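SusD superfamily protein (Parabacteroides distasonis, PDB 3OTN) probably binds nutrients, most likely carbohydrates, at the bacterial outer membrane, as other members of the SusD family do. Local coordinates at residues 34-39 against 261-266; 176-181 against 227-232; 242-247 against 352-357. One frame throughout, in Å; residues are numbered along the deposited sequence.

Contact 1 of 3, residues 34-39 against 261-266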
loop_
_atom_site.group_PDB
_atom_site.type_symbol
_atom_site.label_atom_id
_atom_site.label_comp_id
_atom_site.label_asym_id
_atom_site.label_seq_id
_atom_site.Cartn_x
_atom_site.Cartn_y
_atom_site.Cartn_z
ATOM N N ASN A 34 -4.625 -4.552 -5.348
ATOM C CA ASN A 34 -6.021 -4.071 -5.264
ATOM C C ASN A 34 -6.840 -4.898 -6.209
ATOM O O ASN A 34 -6.819 -4.694 -7.429
ATOM C CB ASN A 34 -6.108 -2.574 -5.613
ATOM C CG ASN A 34 -7.493 -2.000 -5.435
ATOM O OD1 ASN A 34 -8.486 -2.654 -5.696
ATOM N ND2 ASN A 34 -7.556 -0.728 -5.009
ATOM N N LYS A 35 -7.514 -5.896 -5.662
ATOM C CA LYS A 35 -8.435 -6.661 -6.445
ATOM C C LYS A 35 -9.569 -7.170 -5.578
ATOM O O LYS A 35 -9.404 -7.399 -4.364
ATOM C CB LYS A 35 -7.738 -7.840 -7.135
ATOM C CG LYS A 35 -7.256 -8.961 -6.212
ATOM C CD LYS A 35 -6.794 -10.185 -7.015
ATOM C CE LYS A 35 -7.134 -11.485 -6.318
ATOM N NZ LYS A 35 -6.595 -12.697 -7.032
HETATM N N MSE A 36 -10.684 -7.438 -6.243
HETATM C CA MSE A 36 -11.864 -7.976 -5.588
HETATM C C MSE A 36 -11.642 -9.462 -5.314
HETATM O O MSE A 36 -11.051 -10.177 -6.145
HETATM C CB MSE A 36 -13.098 -7.793 -6.430
HETATM C CG MSE A 36 -13.443 -6.339 -6.755
HETATM SE SE MSE A 36 -13.634 -5.066 -5.288
HETATM C CE MSE A 36 -15.112 -5.973 -4.302
ATOM N N THR A 37 -12.109 -9.893 -4.152
ATOM C CA THR A 37 -11.964 -11.276 -3.685
ATOM C C THR A 37 -13.366 -11.884 -3.373
ATOM O O THR A 37 -14.377 -11.187 -3.399
ATOM C CB THR A 37 -10.986 -11.352 -2.455
ATOM O OG1 THR A 37 -11.467 -10.511 -1.408
ATOM C CG2 THR A 37 -9.561 -10.925 -2.842
ATOM N N PRO A 38 -13.441 -13.194 -3.123
ATOM C CA PRO A 38 -14.784 -13.793 -2.883
ATOM C C PRO A 38 -15.433 -13.205 -1.668
ATOM O O PRO A 38 -14.758 -12.992 -0.677
ATOM C CB PRO A 38 -14.466 -15.259 -2.637
ATOM C CG PRO A 38 -13.292 -15.505 -3.443
ATOM C CD PRO A 38 -12.440 -14.227 -3.380
ATOM N N GLY A 39 -16.733 -12.941 -1.746
ATOM C CA GLY A 39 -17.449 -12.263 -0.688
ATOM C C GLY A 39 -18.065 -11.009 -1.275
ATOM O O GLY A 39 -17.855 -10.728 -2.448
ATOM N N HIS A 261 -11.305 -2.330 -14.507
ATOM C CA HIS A 261 -11.970 -1.208 -13.865
ATOM C C HIS A 261 -11.667 -1.283 -12.365
ATOM O O HIS A 261 -11.509 -2.383 -11.806
ATOM C CB HIS A 261 -13.491 -1.203 -14.140
ATOM C CG HIS A 261 -13.832 -1.221 -15.599
ATOM N ND1 HIS A 261 -14.988 -1.778 -16.094
ATOM C CD2 HIS A 261 -13.111 -0.835 -16.679
ATOM C CE1 HIS A 261 -14.984 -1.697 -17.415
ATOM N NE2 HIS A 261 -13.853 -1.135 -17.797
ATOM N N ASN A 262 -11.573 -0.124 -11.720
ATOM C CA ASN A 262 -11.283 -0.045 -10.279
ATOM C C ASN A 262 -12.577 -0.230 -9.483
ATOM O O ASN A 262 -13.315 0.725 -9.225
ATOM C CB ASN A 262 -10.631 1.289 -9.930
ATOM C CG ASN A 262 -10.232 1.379 -8.496
ATOM O OD1 ASN A 262 -10.644 0.568 -7.678
ATOM N ND2 ASN A 262 -9.485 2.421 -8.160
ATOM N N GLU A 263 -12.840 -1.471 -9.096
ATOM C CA GLU A 263 -14.040 -1.795 -8.326
ATOM C C GLU A 263 -13.936 -1.352 -6.883
ATOM O O GLU A 263 -14.935 -1.205 -6.237
ATOM C CB GLU A 263 -14.395 -3.292 -8.436
ATOM C CG GLU A 263 -14.945 -3.698 -9.840
ATOM C CD GLU A 263 -16.261 -2.972 -10.233
ATOM O OE1 GLU A 263 -17.302 -3.316 -9.658
ATOM O OE2 GLU A 263 -16.269 -2.081 -11.140
ATOM N N SER A 264 -12.723 -1.156 -6.367
ATOM C CA SER A 264 -12.531 -0.726 -4.984
ATOM C C SER A 264 -13.162 0.625 -4.667
ATOM O O SER A 264 -13.409 0.923 -3.484
ATOM C CB SER A 264 -11.053 -0.718 -4.591
ATOM O OG SER A 264 -10.291 0.338 -5.180
ATOM N N VAL A 265 -13.436 1.439 -5.695
ATOM C CA VAL A 265 -14.162 2.702 -5.497
ATOM C C VAL A 265 -15.458 2.469 -4.683
ATOM O O VAL A 265 -15.785 3.242 -3.792
ATOM C CB VAL A 265 -14.407 3.413 -6.869
ATOM C CG1 VAL A 265 -15.412 4.576 -6.738
ATOM C CG2 VAL A 265 -13.071 3.883 -7.466
ATOM N N ARG A 266 -16.124 1.344 -4.939
ATOM C CA ARG A 266 -17.409 0.983 -4.290
ATOM C C ARG A 266 -17.282 0.571 -2.813
ATOM O O ARG A 266 -18.272 0.607 -2.068
ATOM C CB ARG A 266 -18.025 -0.227 -5.021
ATOM C CG ARG A 266 -18.362 -0.026 -6.454
ATOM C CD ARG A 266 -18.554 -1.375 -7.180
ATOM N NE ARG A 266 -19.854 -1.928 -6.878
ATOM C CZ ARG A 266 -20.418 -2.973 -7.487
ATOM N NH1 ARG A 266 -19.800 -3.629 -8.457
ATOM N NH2 ARG A 266 -21.631 -3.369 -7.093
HETATM O O HOH W 1 -10.585 -3.066 -7.456
#

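Contact 2 of 3, residues 176-181 against 227-232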
loop_
_atom_site.group_PDB
_atom_site.type_symbol
_atom_site.label_atom_id
_atom_site.label_comp_id
_atom_site.label_asym_id
_atom_site.label_seq_id
_atom_site.Cartn_x
_atom_site.Cartn_y
_atom_site.Cartn_z
ATOM N N LEU A 176 17.464 1.609 -16.418
ATOM C CA LEU A 176 16.066 2.058 -16.293
ATOM C C LEU A 176 15.888 3.559 -16.309
ATOM O O LEU A 176 16.621 4.256 -15.610
ATOM C CB LEU A 176 15.441 1.597 -14.950
ATOM C CG LEU A 176 14.767 0.272 -14.741
ATOM C CD1 LEU A 176 14.314 0.204 -13.240
ATOM C CD2 LEU A 176 13.595 0.141 -15.699
ATOM N N ALA A 177 14.855 4.047 -17.012
ATOM C CA ALA A 177 14.519 5.473 -17.008
ATOM C C ALA A 177 14.182 5.910 -15.596
ATOM O O ALA A 177 13.639 5.097 -14.838
ATOM C CB ALA A 177 13.305 5.740 -17.923
ATOM N N PHE A 178 14.450 7.170 -15.220
ATOM C CA PHE A 178 14.151 7.590 -13.840
ATOM C C PHE A 178 12.662 7.676 -13.537
ATOM O O PHE A 178 12.236 7.351 -12.430
ATOM C CB PHE A 178 14.858 8.894 -13.402
ATOM C CG PHE A 178 15.004 9.007 -11.885
ATOM C CD1 PHE A 178 13.948 9.469 -11.090
ATOM C CD2 PHE A 178 16.189 8.586 -11.253
ATOM C CE1 PHE A 178 14.071 9.536 -9.701
ATOM C CE2 PHE A 178 16.315 8.643 -9.864
ATOM C CZ PHE A 178 15.249 9.114 -9.092
ATOM N N SER A 179 11.868 8.135 -14.505
ATOM C CA SER A 179 10.434 8.243 -14.336
ATOM C C SER A 179 9.733 7.666 -15.557
ATOM O O SER A 179 10.349 7.507 -16.610
ATOM C CB SER A 179 10.025 9.692 -14.116
ATOM O OG SER A 179 10.326 10.487 -15.251
ATOM N N ASP A 180 8.469 7.299 -15.380
ATOM C CA ASP A 180 7.633 6.825 -16.474
ATOM C C ASP A 180 6.191 7.169 -16.185
ATOM O O ASP A 180 5.661 6.801 -15.112
ATOM C CB ASP A 180 7.816 5.316 -16.648
ATOM C CG ASP A 180 7.127 4.779 -17.879
ATOM O OD1 ASP A 180 5.899 4.597 -17.867
ATOM O OD2 ASP A 180 7.803 4.448 -18.851
ATOM N N HIS A 181 5.513 7.742 -17.167
ATOM C CA HIS A 181 4.131 8.245 -17.032
ATOM C C HIS A 181 3.108 7.357 -17.685
ATOM O O HIS A 181 1.994 7.794 -17.947
ATOM C CB HIS A 181 4.002 9.644 -17.633
ATOM C CG HIS A 181 4.496 10.727 -16.740
ATOM N ND1 HIS A 181 4.177 12.055 -16.939
ATOM C CD2 HIS A 181 5.284 10.685 -15.641
ATOM C CE1 HIS A 181 4.759 12.785 -16.005
ATOM N NE2 HIS A 181 5.438 11.979 -15.205
ATOM N N ASN A 227 13.865 15.884 -9.287
ATOM C CA ASN A 227 12.904 16.867 -9.843
ATOM C C ASN A 227 11.922 16.256 -10.853
ATOM O O ASN A 227 11.336 16.967 -11.628
ATOM C CB ASN A 227 13.605 18.074 -10.530
ATOM C CG ASN A 227 14.512 18.842 -9.613
ATOM O OD1 ASN A 227 14.143 19.175 -8.493
ATOM N ND2 ASN A 227 15.702 19.182 -10.108
ATOM N N GLU A 228 11.726 14.948 -10.817
ATOM C CA GLU A 228 10.804 14.256 -11.704
ATOM C C GLU A 228 9.409 14.114 -11.107
ATOM O O GLU A 228 8.536 13.589 -11.780
ATOM C CB GLU A 228 11.301 12.842 -11.934
ATOM C CG GLU A 228 12.705 12.783 -12.492
ATOM C CD GLU A 228 12.766 12.661 -13.982
ATOM O OE1 GLU A 228 11.743 12.887 -14.652
ATOM O OE2 GLU A 228 13.864 12.334 -14.471
ATOM N N TYR A 229 9.241 14.469 -9.827
ATOM C CA TYR A 229 7.949 14.362 -9.127
ATOM C C TYR A 229 7.716 15.681 -8.390
ATOM O O TYR A 229 8.669 16.343 -7.956
ATOM C CB TYR A 229 7.922 13.183 -8.137
ATOM C CG TYR A 229 8.298 11.859 -8.787
ATOM C CD1 TYR A 229 7.387 11.171 -9.556
ATOM C CD2 TYR A 229 9.603 11.363 -8.713
ATOM C CE1 TYR A 229 7.722 9.990 -10.219
ATOM C CE2 TYR A 229 9.959 10.168 -9.352
ATOM C CZ TYR A 229 9.014 9.488 -10.104
ATOM O OH TYR A 229 9.319 8.309 -10.726
ATOM N N THR A 230 6.446 16.032 -8.241
ATOM C CA THR A 230 6.026 17.259 -7.578
ATOM C C THR A 230 4.840 16.922 -6.700
ATOM O O THR A 230 4.098 15.985 -6.996
ATOM C CB THR A 230 5.585 18.346 -8.599
ATOM O OG1 THR A 230 4.664 17.758 -9.520
ATOM C CG2 THR A 230 6.763 18.881 -9.378
ATOM N N LEU A 231 4.699 17.647 -5.602
ATOM C CA LEU A 231 3.562 17.483 -4.707
ATOM C C LEU A 231 2.283 18.036 -5.375
ATOM O O LEU A 231 2.314 19.072 -6.033
ATOM C CB LEU A 231 3.817 18.212 -3.389
ATOM C CG LEU A 231 4.792 17.577 -2.398
ATOM C CD1 LEU A 231 4.987 18.525 -1.181
ATOM C CD2 LEU A 231 4.328 16.204 -1.944
ATOM N N PHE A 232 1.169 17.337 -5.209
ATOM C CA PHE A 232 -0.137 17.872 -5.607
ATOM C C PHE A 232 -0.468 19.041 -4.694
ATOM O O PHE A 232 -0.132 19.030 -3.513
ATOM C CB PHE A 232 -1.256 16.813 -5.435
ATOM C CG PHE A 232 -1.138 15.652 -6.372
ATOM C CD1 PHE A 232 -0.956 15.854 -7.731
ATOM C CD2 PHE A 232 -1.266 14.353 -5.895
ATOM C CE1 PHE A 232 -0.863 14.764 -8.620
ATOM C CE2 PHE A 232 -1.174 13.258 -6.784
ATOM C CZ PHE A 232 -0.964 13.474 -8.124
HETATM O O HOH W 2 7.504 7.049 -12.365
#

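Contact 3 of 3, residues 242-247 against 352-357. With EDO (1,2-ethanediol), chain P.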
loop_
_atom_site.group_PDB
_atom_site.type_symbol
_atom_site.label_atom_id
_atom_site.label_comp_id
_atom_site.label_asym_id
_atom_site.label_seq_id
_atom_site.Cartn_x
_atom_site.Cartn_y
_atom_site.Cartn_z
ATOM N N SER A 242 -7.362 11.506 -14.580
ATOM C CA SER A 242 -6.444 12.257 -15.433
ATOM C C SER A 242 -5.044 12.414 -14.858
ATOM O O SER A 242 -4.099 12.619 -15.619
ATOM C CB SER A 242 -6.990 13.664 -15.756
ATOM O OG SER A 242 -7.132 14.432 -14.559
ATOM N N GLN A 243 -4.923 12.334 -13.529
ATOM C CA GLN A 243 -3.645 12.361 -12.828
ATOM C C GLN A 243 -2.910 11.013 -12.716
ATOM O O GLN A 243 -1.813 10.986 -12.191
ATOM C CB GLN A 243 -3.818 12.999 -11.440
ATOM C CG GLN A 243 -4.257 14.440 -11.534
ATOM C CD GLN A 243 -3.136 15.362 -12.008
ATOM O OE1 GLN A 243 -2.974 15.616 -13.182
ATOM N NE2 GLN A 243 -2.388 15.864 -11.087
ATOM N N ASN A 244 -3.480 9.932 -13.256
ATOM C CA ASN A 244 -2.843 8.596 -13.262
ATOM C C ASN A 244 -1.384 8.626 -13.783
ATOM O O ASN A 244 -1.134 9.165 -14.857
ATOM C CB ASN A 244 -3.622 7.639 -14.179
ATOM C CG ASN A 244 -4.913 7.058 -13.554
ATOM O OD1 ASN A 244 -5.270 7.294 -12.406
ATOM N ND2 ASN A 244 -5.616 6.291 -14.365
ATOM N N ASN A 245 -0.446 8.100 -12.987
ATOM C CA ASN A 245 0.996 7.970 -13.347
ATOM C C ASN A 245 1.785 9.283 -13.471
ATOM O O ASN A 245 2.890 9.278 -14.015
ATOM C CB ASN A 245 1.163 7.141 -14.635
ATOM C CG ASN A 245 0.449 5.816 -14.584
ATOM O OD1 ASN A 245 -0.272 5.432 -15.531
ATOM N ND2 ASN A 245 0.666 5.077 -13.509
ATOM N N LYS A 246 1.222 10.396 -12.983
ATOM C CA LYS A 246 1.814 11.729 -13.089
ATOM C C LYS A 246 1.837 12.371 -11.718
ATOM O O LYS A 246 1.220 11.885 -10.768
ATOM C CB LYS A 246 0.970 12.689 -13.952
ATOM C CG LYS A 246 0.305 12.190 -15.193
ATOM C CD LYS A 246 -0.067 13.332 -16.159
ATOM C CE LYS A 246 -0.900 14.443 -15.545
ATOM N NZ LYS A 246 -1.152 15.533 -16.537
ATOM N N GLY A 247 2.478 13.524 -11.646
ATOM C CA GLY A 247 2.430 14.364 -10.442
ATOM C C GLY A 247 3.214 13.686 -9.339
ATOM O O GLY A 247 4.421 13.526 -9.455
ATOM N N ASP A 352 -11.732 4.378 -13.799
ATOM C CA ASP A 352 -10.394 4.259 -14.373
ATOM C C ASP A 352 -9.371 5.022 -13.523
ATOM O O ASP A 352 -8.349 5.514 -14.021
ATOM C CB ASP A 352 -10.390 4.688 -15.849
ATOM C CG ASP A 352 -10.947 6.068 -16.096
ATOM O OD1 ASP A 352 -11.470 6.715 -15.168
ATOM O OD2 ASP A 352 -10.871 6.524 -17.261
ATOM N N LEU A 353 -9.634 5.069 -12.220
ATOM C CA LEU A 353 -8.714 5.669 -11.234
ATOM C C LEU A 353 -7.671 4.635 -10.771
ATOM O O LEU A 353 -8.028 3.565 -10.270
ATOM C CB LEU A 353 -9.487 6.219 -10.002
ATOM C CG LEU A 353 -8.698 6.888 -8.876
ATOM C CD1 LEU A 353 -7.941 8.189 -9.314
ATOM C CD2 LEU A 353 -9.602 7.152 -7.623
ATOM N N ASN A 354 -6.383 4.980 -10.906
ATOM C CA ASN A 354 -5.283 4.093 -10.476
ATOM C C ASN A 354 -5.276 4.006 -8.948
ATOM O O ASN A 354 -5.846 4.888 -8.272
ATOM C CB ASN A 354 -3.913 4.605 -10.999
ATOM C CG ASN A 354 -3.616 4.178 -12.426
ATOM O OD1 ASN A 354 -4.451 3.592 -13.092
ATOM N ND2 ASN A 354 -2.385 4.485 -12.910
ATOM N N TRP A 355 -4.717 2.923 -8.417
ATOM C CA TRP A 355 -4.437 2.760 -6.971
ATOM C C TRP A 355 -2.923 2.840 -6.731
ATOM O O TRP A 355 -2.158 2.077 -7.313
ATOM C CB TRP A 355 -4.995 1.448 -6.462
ATOM C CG TRP A 355 -4.667 1.081 -5.044
ATOM C CD1 TRP A 355 -3.681 0.215 -4.627
ATOM C CD2 TRP A 355 -5.287 1.574 -3.850
ATOM N NE1 TRP A 355 -3.688 0.117 -3.270
ATOM C CE2 TRP A 355 -4.659 0.933 -2.761
ATOM C CE3 TRP A 355 -6.349 2.452 -3.597
ATOM C CZ2 TRP A 355 -5.030 1.162 -1.444
ATOM C CZ3 TRP A 355 -6.733 2.675 -2.277
ATOM C CH2 TRP A 355 -6.064 2.030 -1.221
ATOM N N SER A 356 -2.495 3.761 -5.880
ATOM C CA SER A 356 -1.066 3.931 -5.618
ATOM C C SER A 356 -0.388 2.824 -4.827
ATOM O O SER A 356 -0.943 2.316 -3.863
ATOM C CB SER A 356 -0.829 5.237 -4.891
ATOM O OG SER A 356 -1.118 6.269 -5.761
ATOM N N VAL A 357 0.813 2.454 -5.262
ATOM C CA VAL A 357 1.746 1.666 -4.453
ATOM C C VAL A 357 2.773 2.624 -3.806
ATOM O O VAL A 357 3.027 2.529 -2.608
ATOM C CB VAL A 357 2.453 0.568 -5.312
ATOM C CG1 VAL A 357 3.541 -0.145 -4.524
ATOM C CG2 VAL A 357 1.427 -0.417 -5.835
HETATM C C1 EDO P . -8.569 4.765 -21.185
HETATM O O1 EDO P . -9.042 3.398 -21.335
HETATM C C2 EDO P . -9.403 5.618 -20.219
HETATM O O2 EDO P . -9.641 4.972 -18.955
#

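Contact 1 of 3, residues 34-39 against 261-266
Asn34 reaches Ser264 by two routes, one direct and one through water. Its ND2 donates to Ser264 OG at 2.9 Å in a nearly straight bond (163° at the hydrogen), and the hydroxyl lies close to the plane of the amide. With CG anti to the backbone N (chi1 -175°), the amide extends across the contact, and its other end, OD1, takes a hydrogen from water 1 at 2.8 Å. That water in turn accepts from Ser264 N at 3.1 Å. Ser264 OG gives its hydrogen to a lone pair of Asn262 OD1 (2.5 Å, in the carbonyl plane), which makes it acceptor to Asn34 and donor to Asn262. Asn43 ND2 is a further partner of Asn34 OD1.

The apolar part is small. The side chain of Met36, a selenomethionine, crosses that of Glu263 at about a right angle, with CG 3.6 Å and SE 3.7 Å from Glu263 CB. Glu263 then bends away, and its OE1 forms a salt bridge with Arg266 NH1 at 2.8 Å; Arg266 also pairs with Asp279.

Residues of and just before the weakly bonded strand 36-37, paired antiparallel with 42-43, thus pack on the helix-like turn 263-266 in the loop after strand 249-253.

Contact 2 of 3, residues 176-181 against 227-232
Ser179 OG donates to Glu228 OE1 at 2.9 Å, the one direct hydrogen bond between the two loops. The hydroxyl comes from above the carboxylate, 68° out of its plane. Next to it Phe178 lies against the same glutamate, with Phe178 CD1 3.8 Å from Glu228 CG. Phe178 CB is 3.7 Å from Glu228 OE2. The ring and carboxylate planes are nearly parallel (6° apart). A bend at chi2 of Glu228 (-95°) turns the carboxylate toward Phe178 and Ser179.

Tyr229 comes in with its far end. Its CE2 meets Phe178 CE1 rim to rim at 4.2 Å, and its OH is 2.8 Å from water 2, which lies at the ring edge and accepts from Asp180 N at 3.2 Å. Glu228 CB lies over one face of the Tyr229 ring, offset toward its rim.

Further out, Asp180 OD1 is held by Arg184 N and Thr182 OG1, and the backbone of Phe178 bonds to Gly188. The loop 176-181 joins helices 156-172 and 187-202, while 227-232 follows helix 210-225; Phe178 packs on Met187 of helix 187-202, and Tyr229 on Tyr360 of helix 360-375.

Contact 3 of 3, residues 242-247 against 352-357
Asn244 and Asn354 lay their side-chain amides one on the other, planes only 10° from parallel and the two CG atoms 3.4 Å apart. The first belongs to a type II beta turn, Gln243 to Lys246, that leads into strand 249-253; the second stands just before strand 355-356, which pairs antiparallel with 249-253 at an edge of the small three-stranded sheet. Asn244 CG stands anti to its carbonyl carbon (chi1 -79°), which carries the amide over Asn354.

Both ends of the Asn244 amide grip the backbone beyond. Asn354 N donates to Asn244 OD1 at 3.0 Å, coming from above the carbonyl plane, 36° out of it. Asn244 ND2 gives a hydrogen to Asp352 O at 2.9 Å, meeting that oxygen almost end-on. Together the two bonds fix the rotation of the Asn244 amide. A leucine here would probably leave Asp352 O and Asn354 N without these mates and the Asn354 amide without its stacking partner.

Within the stack, Asn244 ND2 and Asn354 OD1 are 3.2 Å apart but badly angled for a bond; Asn354 OD1 is instead served by Phe255 N. Asn245 ND2 likewise comes to 3.2 Å from Asn354 ND2, donor against donor; each is hydrogen-bonded elsewhere, Asn245 ND2 to Gln254 OE1 and Asn354 ND2 to Gln252 OE1. Asn245 has positive phi in the turn.

An acetate ion, probably from the crystallisation liquor, lies near the Asn244 side chain. A 1,2-ethanediol of similar origin donates through its O2 to Asp352 OD2 at 2.6 Å.

How the contacts relate
From the N terminus, contact 1 opens at 34-39, and the chain then runs through the helical first half of the protein. Contact 2 closes within it, at 227-232, bringing together the ends of a short run built mainly of helices 187-202 and 210-225. Residues 242-247 come next, but contact 1 closes first, at 261-266, so its large loop encloses all of contact 2 and crosses contact 3, which waits for 352-357. Contact 3 touches both others: Asn262 ND2 probably hydrogen-bonds to Leu353 O on one side, and Phe232 packs on Gln243 on the other. Contacts 1 and 2, centres 28 Å apart, do not meet; contact 3, at the edge of the three-stranded sheet, lies between them.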